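PDB 5Z69: DNA replication and repair protein RecF, which probably binds ATP and single-stranded DNA as an ABC-type ATPase and recombination mediator of the RecFOR pathway of DNA repair. Local coordinates for residues 13-18 with 47-52; 53-58 with 115-120. All coordinates share one frame; numbering follows the deposited sequence.

Contact 1: residues 13-18 with 47-52; sequences IFVDNF and LEAIRL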
loop_
_atom_site.group_PDB
_atom_site.type_symbol
_atom_site.label_atom_id
_atom_site.label_comp_id
_atom_site.label_asym_id
_atom_site.label_seq_id
_atom_site.Cartn_x
_atom_site.Cartn_y
_atom_site.Cartn_z
ATOM N N ILE A 13 -17.037 -29.426 -28.510
ATOM C CA ILE A 13 -15.861 -28.681 -28.914
ATOM C C ILE A 13 -15.093 -29.529 -29.915
ATOM O O ILE A 13 -15.086 -30.772 -29.838
ATOM C CB ILE A 13 -14.956 -28.309 -27.712
ATOM C CG1 ILE A 13 -13.960 -27.198 -28.088
ATOM C CG2 ILE A 13 -14.213 -29.538 -27.191
ATOM C CD1 ILE A 13 -13.195 -26.589 -26.859
ATOM N N PHE A 14 -14.447 -28.854 -30.853
ATOM C CA PHE A 14 -13.607 -29.536 -31.832
ATOM C C PHE A 14 -12.197 -28.983 -31.686
ATOM O O PHE A 14 -12.020 -27.769 -31.744
ATOM C CB PHE A 14 -14.105 -29.316 -33.256
ATOM C CG PHE A 14 -13.286 -30.042 -34.297
ATOM C CD1 PHE A 14 -13.507 -31.395 -34.544
ATOM C CD2 PHE A 14 -12.301 -29.382 -35.021
ATOM C CE1 PHE A 14 -12.751 -32.085 -35.491
ATOM C CE2 PHE A 14 -11.526 -30.064 -35.983
ATOM C CZ PHE A 14 -11.742 -31.407 -36.209
ATOM N N VAL A 15 -11.207 -29.857 -31.487
ATOM C CA VAL A 15 -9.830 -29.406 -31.346
ATOM C C VAL A 15 -8.924 -29.994 -32.424
ATOM O O VAL A 15 -8.921 -31.188 -32.668
ATOM C CB VAL A 15 -9.270 -29.736 -29.945
ATOM C CG1 VAL A 15 -9.942 -28.855 -28.886
ATOM C CG2 VAL A 15 -9.484 -31.218 -29.609
ATOM N N ASP A 16 -8.151 -29.127 -33.062
ATOM C CA ASP A 16 -7.291 -29.516 -34.170
ATOM C C ASP A 16 -5.873 -28.961 -33.935
ATOM O O ASP A 16 -5.689 -27.753 -33.876
ATOM C CB ASP A 16 -7.894 -29.000 -35.486
ATOM C CG ASP A 16 -7.098 -29.421 -36.719
ATOM O OD1 ASP A 16 -6.215 -30.307 -36.598
ATOM O OD2 ASP A 16 -7.374 -28.852 -37.805
ATOM N N ASN A 17 -4.884 -29.844 -33.803
ATOM C CA ASN A 17 -3.501 -29.447 -33.466
ATOM C C ASN A 17 -3.403 -28.615 -32.195
ATOM O O ASN A 17 -2.523 -27.746 -32.071
ATOM C CB ASN A 17 -2.846 -28.662 -34.604
ATOM C CG ASN A 17 -2.638 -29.500 -35.852
ATOM O OD1 ASN A 17 -2.464 -30.714 -35.778
ATOM N ND2 ASN A 17 -2.656 -28.850 -37.004
ATOM N N PHE A 18 -4.307 -28.847 -31.252
ATOM C CA PHE A 18 -4.231 -28.096 -30.018
ATOM C C PHE A 18 -3.410 -28.884 -29.000
ATOM O O PHE A 18 -3.800 -29.980 -28.621
ATOM C CB PHE A 18 -5.624 -27.771 -29.462
ATOM C CG PHE A 18 -5.584 -26.810 -28.304
ATOM C CD1 PHE A 18 -5.651 -25.439 -28.519
ATOM C CD2 PHE A 18 -5.431 -27.273 -27.007
ATOM C CE1 PHE A 18 -5.611 -24.545 -27.460
ATOM C CE2 PHE A 18 -5.380 -26.374 -25.927
ATOM C CZ PHE A 18 -5.469 -25.009 -26.161
ATOM N N LEU A 47 -9.227 -28.303 -20.863
ATOM C CA LEU A 47 -9.783 -27.153 -20.149
ATOM C C LEU A 47 -9.242 -25.843 -20.703
ATOM O O LEU A 47 -9.985 -24.855 -20.848
ATOM C CB LEU A 47 -9.474 -27.252 -18.653
ATOM C CG LEU A 47 -10.625 -27.759 -17.771
ATOM C CD1 LEU A 47 -11.267 -28.974 -18.381
ATOM C CD2 LEU A 47 -10.161 -28.081 -16.381
ATOM N N GLU A 48 -7.956 -25.838 -21.051
ATOM C CA GLU A 48 -7.356 -24.665 -21.657
ATOM C C GLU A 48 -8.035 -24.355 -22.998
ATOM O O GLU A 48 -8.259 -23.197 -23.333
ATOM C CB GLU A 48 -5.850 -24.875 -21.850
ATOM C CG GLU A 48 -5.086 -23.689 -22.454
ATOM C CD GLU A 48 -3.572 -23.971 -22.558
ATOM O OE1 GLU A 48 -2.758 -23.161 -22.054
ATOM O OE2 GLU A 48 -3.203 -25.007 -23.134
ATOM N N ALA A 49 -8.360 -25.389 -23.762
ATOM C CA ALA A 49 -9.063 -25.190 -25.029
ATOM C C ALA A 49 -10.471 -24.635 -24.790
ATOM O O ALA A 49 -10.934 -23.749 -25.505
ATOM C CB ALA A 49 -9.120 -26.499 -25.819
ATOM N N ILE A 50 -11.157 -25.149 -23.780
ATOM C CA ILE A 50 -12.491 -24.646 -23.467
ATOM C C ILE A 50 -12.442 -23.203 -22.968
ATOM O O ILE A 50 -13.214 -22.367 -23.425
ATOM C CB ILE A 50 -13.186 -25.529 -22.435
ATOM C CG1 ILE A 50 -13.368 -26.918 -23.031
ATOM C CG2 ILE A 50 -14.538 -24.924 -22.053
ATOM C CD1 ILE A 50 -13.603 -28.006 -22.016
ATOM N N ARG A 51 -11.517 -22.899 -22.057
ATOM C CA ARG A 51 -11.377 -21.545 -21.513
ATOM C C ARG A 51 -10.940 -20.522 -22.568
ATOM O O ARG A 51 -11.260 -19.327 -22.473
ATOM C CB ARG A 51 -10.384 -21.570 -20.351
ATOM C CG ARG A 51 -10.112 -20.221 -19.701
ATOM C CD ARG A 51 -11.321 -19.638 -18.995
ATOM N NE ARG A 51 -10.928 -18.473 -18.200
ATOM C CZ ARG A 51 -11.759 -17.574 -17.679
ATOM N NH1 ARG A 51 -13.074 -17.688 -17.839
ATOM N NH2 ARG A 51 -11.263 -16.550 -16.987
ATOM N N LEU A 52 -10.219 -20.992 -23.583
ATOM C CA LEU A 52 -9.833 -20.156 -24.721
ATOM C C LEU A 52 -11.035 -19.495 -25.415
ATOM O O LEU A 52 -10.962 -18.343 -25.872
ATOM C CB LEU A 52 -9.051 -21.004 -25.736
ATOM C CG LEU A 52 -8.680 -20.357 -27.078
ATOM C CD1 LEU A 52 -7.439 -19.472 -26.864
ATOM C CD2 LEU A 52 -8.425 -21.423 -28.161
#

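Contact 2: residues 53-58 with 115-120; sequences LSMGRS and EILGHF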
loop_
_atom_site.group_PDB
_atom_site.type_symbol
_atom_site.label_atom_id
_atom_site.label_comp_id
_atom_site.label_asym_id
_atom_site.label_seq_id
_atom_site.Cartn_x
_atom_site.Cartn_y
_atom_site.Cartn_z
ATOM N N LEU A 53 -12.132 -20.250 -25.526
ATOM C CA LEU A 53 -13.375 -19.774 -26.152
ATOM C C LEU A 53 -14.004 -18.628 -25.350
ATOM O O LEU A 53 -14.766 -17.836 -25.904
ATOM C CB LEU A 53 -14.401 -20.930 -26.323
ATOM C CG LEU A 53 -14.253 -21.981 -27.442
ATOM C CD1 LEU A 53 -12.911 -22.460 -27.363
ATOM C CD2 LEU A 53 -15.114 -23.189 -27.215
ATOM N N SER A 54 -13.669 -18.520 -24.061
ATOM C CA SER A 54 -14.165 -17.423 -23.216
ATOM C C SER A 54 -13.253 -16.202 -23.246
ATOM O O SER A 54 -13.710 -15.063 -23.328
ATOM C CB SER A 54 -14.303 -17.867 -21.754
ATOM O OG SER A 54 -15.336 -18.804 -21.568
ATOM N N MET A 55 -11.952 -16.442 -23.158
ATOM C CA MET A 55 -11.006 -15.352 -22.942
ATOM C C MET A 55 -10.095 -15.020 -24.133
ATOM O O MET A 55 -9.475 -13.952 -24.169
ATOM C CB MET A 55 -10.138 -15.685 -21.736
ATOM C CG MET A 55 -10.936 -15.934 -20.449
ATOM S SD MET A 55 -11.976 -14.522 -20.016
ATOM C CE MET A 55 -10.699 -13.376 -19.492
ATOM N N GLY A 56 -9.994 -15.927 -25.094
ATOM C CA GLY A 56 -9.088 -15.696 -26.202
ATOM C C GLY A 56 -7.616 -15.803 -25.813
ATOM O O GLY A 56 -6.743 -15.278 -26.498
ATOM N N ARG A 57 -7.337 -16.490 -24.711
ATOM C CA ARG A 57 -5.952 -16.720 -24.297
ATOM C C ARG A 57 -5.870 -17.945 -23.398
ATOM O O ARG A 57 -6.909 -18.501 -22.997
ATOM C CB ARG A 57 -5.392 -15.505 -23.552
ATOM C CG ARG A 57 -6.069 -15.319 -22.217
ATOM C CD ARG A 57 -5.593 -14.057 -21.543
ATOM N NE ARG A 57 -6.343 -13.823 -20.316
ATOM C CZ ARG A 57 -6.112 -12.823 -19.478
ATOM N NH1 ARG A 57 -5.144 -11.955 -19.731
ATOM N NH2 ARG A 57 -6.852 -12.699 -18.385
ATOM N N SER A 58 -4.637 -18.372 -23.116
ATOM C CA SER A 58 -4.351 -19.463 -22.188
ATOM C C SER A 58 -4.570 -19.020 -20.743
ATOM O O SER A 58 -4.010 -18.011 -20.327
ATOM C CB SER A 58 -2.899 -19.929 -22.354
ATOM O OG SER A 58 -2.528 -20.847 -21.339
ATOM N N GLU A 115 -12.891 -8.790 -28.386
ATOM C CA GLU A 115 -14.304 -8.834 -28.711
ATOM C C GLU A 115 -14.884 -10.219 -28.483
ATOM O O GLU A 115 -16.095 -10.410 -28.581
ATOM C CB GLU A 115 -14.534 -8.384 -30.156
ATOM C CG GLU A 115 -14.330 -6.885 -30.339
ATOM C CD GLU A 115 -14.368 -6.469 -31.794
ATOM O OE1 GLU A 115 -15.219 -6.997 -32.543
ATOM O OE2 GLU A 115 -13.527 -5.635 -32.197
ATOM N N ILE A 116 -14.025 -11.189 -28.181
ATOM C CA ILE A 116 -14.511 -12.516 -27.830
ATOM C C ILE A 116 -15.200 -12.579 -26.434
ATOM O O ILE A 116 -16.039 -13.456 -26.199
ATOM C CB ILE A 116 -13.379 -13.545 -27.886
ATOM C CG1 ILE A 116 -13.954 -14.946 -28.102
ATOM C CG2 ILE A 116 -12.558 -13.504 -26.585
ATOM C CD1 ILE A 116 -12.892 -16.015 -28.292
ATOM N N LEU A 117 -14.868 -11.674 -25.507
ATOM C CA LEU A 117 -15.533 -11.663 -24.179
ATOM C C LEU A 117 -17.030 -11.245 -24.267
ATOM O O LEU A 117 -17.358 -10.443 -25.133
ATOM C CB LEU A 117 -14.806 -10.683 -23.249
ATOM C CG LEU A 117 -13.265 -10.529 -23.257
ATOM C CD1 LEU A 117 -12.862 -9.291 -22.498
ATOM C CD2 LEU A 117 -12.555 -11.708 -22.653
ATOM N N GLY A 118 -17.969 -11.709 -23.443
ATOM C CA GLY A 118 -18.166 -13.036 -22.931
ATOM C C GLY A 118 -19.356 -13.560 -23.761
ATOM O O GLY A 118 -20.537 -13.587 -23.362
ATOM N N HIS A 119 -19.040 -13.946 -24.986
ATOM C CA HIS A 119 -19.966 -14.707 -25.813
ATOM C C HIS A 119 -20.211 -16.043 -25.134
ATOM O O HIS A 119 -21.291 -16.615 -25.221
ATOM C CB HIS A 119 -19.393 -14.893 -27.232
ATOM C CG HIS A 119 -19.480 -13.660 -28.076
ATOM N ND1 HIS A 119 -20.642 -13.283 -28.725
ATOM C CD2 HIS A 119 -18.556 -12.711 -28.370
ATOM C CE1 HIS A 119 -20.431 -12.148 -29.372
ATOM N NE2 HIS A 119 -19.173 -11.781 -29.173
ATOM N N PHE A 120 -19.172 -16.540 -24.480
ATOM C CA PHE A 120 -19.207 -17.807 -23.735
ATOM C C PHE A 120 -18.599 -17.579 -22.361
ATOM O O PHE A 120 -17.393 -17.335 -22.250
ATOM C CB PHE A 120 -18.434 -18.891 -24.490
ATOM C CG PHE A 120 -18.279 -20.198 -23.736
ATOM C CD1 PHE A 120 -19.387 -20.874 -23.242
ATOM C CD2 PHE A 120 -17.027 -20.783 -23.591
ATOM C CE1 PHE A 120 -19.251 -22.091 -22.577
ATOM C CE2 PHE A 120 -16.880 -22.013 -22.934
ATOM C CZ PHE A 120 -17.998 -22.655 -22.406
HETATM O O HOH W 1 -16.464 -15.695 -25.166
#

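Contact 1: residues 13-18 with 47-52
Phe18 lays one face of its ring against Ala49: the methyl CB stands 3.9 Å from the ring centroid, close to the ring normal, a CH-pi contact displaced toward the CE2 rim. The ring reaches the helix because CG lies anti to the backbone N (chi1 -171°). Round its perimeter, CG of Glu48 comes to the edge in the ring plane, while the carboxylate beyond it is turned 82° to the ring and brings OE2 within 3.8 Å of CZ. Leu52 CD2 approaches CE1 obliquely at 4.3 Å.

The same Ala49 methyl also receives Val15, whose CG1 branch lies 4.0 Å from Ala49 CB. Two residues earlier in the strand the extended chain of Ile13 ends in CD1, 3.8 Å from Ile50 CG1; Ile13 CD1 also lies 3.9 Å from Ala49 O and packs on Ala49 CB, so that Ile13, Val15 and Phe18 all meet Ala49.

Strand 9-16, of the antiparallel sheet, thus packs on helix 43-55, which follows the Walker A P-loop of this ABC-type ATPase head; the short axes come within 9.9 Å at 113°.

In the second shell Phe75 meets Phe18 edge-to-face, and Val77 of strand 74-83 touches Ile13, Phe18 and Leu52. Salt bridges from Arg19 and Arg60 hold OE2 of Glu48, and Ser58 is a probable hydrogen-bond partner of OE1; together these partners limit the rotation of the carboxylate beside Phe18. The Glu48 side chain lies about 7 Å from the bound ATP analogue.

Contact 2: residues 53-58 with 115-120
Ser54 OG donates a hydrogen bond to the carbonyl O of Phe120, 2.6 Å away, the direct polar link between the end of the helix and the loop. The hydroxyl sits beside the backbone N (chi1 -69°) and meets the carbonyl from above its plane, 46° out of it, with a C=O...donor angle of 133°. A weak CA-H...O contact runs from Ser54 CA to that oxygen, and Thr122 is a further hydrogen-bonding partner of the hydroxyl.

One water bridges the backbones. It accepts from Phe120 N at 2.9 Å and lies within donating distance of Leu53 O and Ile116 O, carbonyls that compete with other acceptors for its two protons.

The rest is van der Waals packing, partly of methyls on carbonyl oxygens. The Phe120 ring approaches Ser54 and Leu53 obliquely, with CD2 3.8 Å from Leu53 CB; Val81 and Ile91 of the antiparallel sheet also touch this ring. Ile116 turns both branches to the helix end: CD1 reaches Leu53 O at 3.5 Å, while CG2 lies against Ser54 O and the Met55-Gly56 peptide. Gly56 presents its backbone to Ile116 CG2. Leu117 CD2 wedges between Ser54 O and Met55, 3.9 Å from SD; the Met55 chain, bent at chi2 and chi3, crosses Leu117 obliquely and also rests on helix 137-151.

A cis peptide precedes Gly118 in the loop leading to strand 122-125. Gly56, with positive phi, terminates helix 43-55, the helix that follows the P-loop in the nucleotide-binding fold.

How the contacts relate
From the N terminus, strand 9-16 leads through strands 24-27 and 32-36 and the P-loop to helix 43-55, where contact 1 closes its loop within the chain. Contact 2 opens directly afterwards at residues 53-58 and closes after strands 74-83, 86-96, 101-105 and 108-109, the remaining four strands of the antiparallel sheet, just ahead of strand 122-125. The two loops therefore follow in series, neither nested nor crossed, and share the helix. Contact 1 ties its middle to the antiparallel sheet; contact 2 ties its C-terminal end to the approach to an outermost strand of the mixed sheet. The contacts touch where Ile50 O meets the Phe120 ring and Leu52 packs on Arg57 and Ile116.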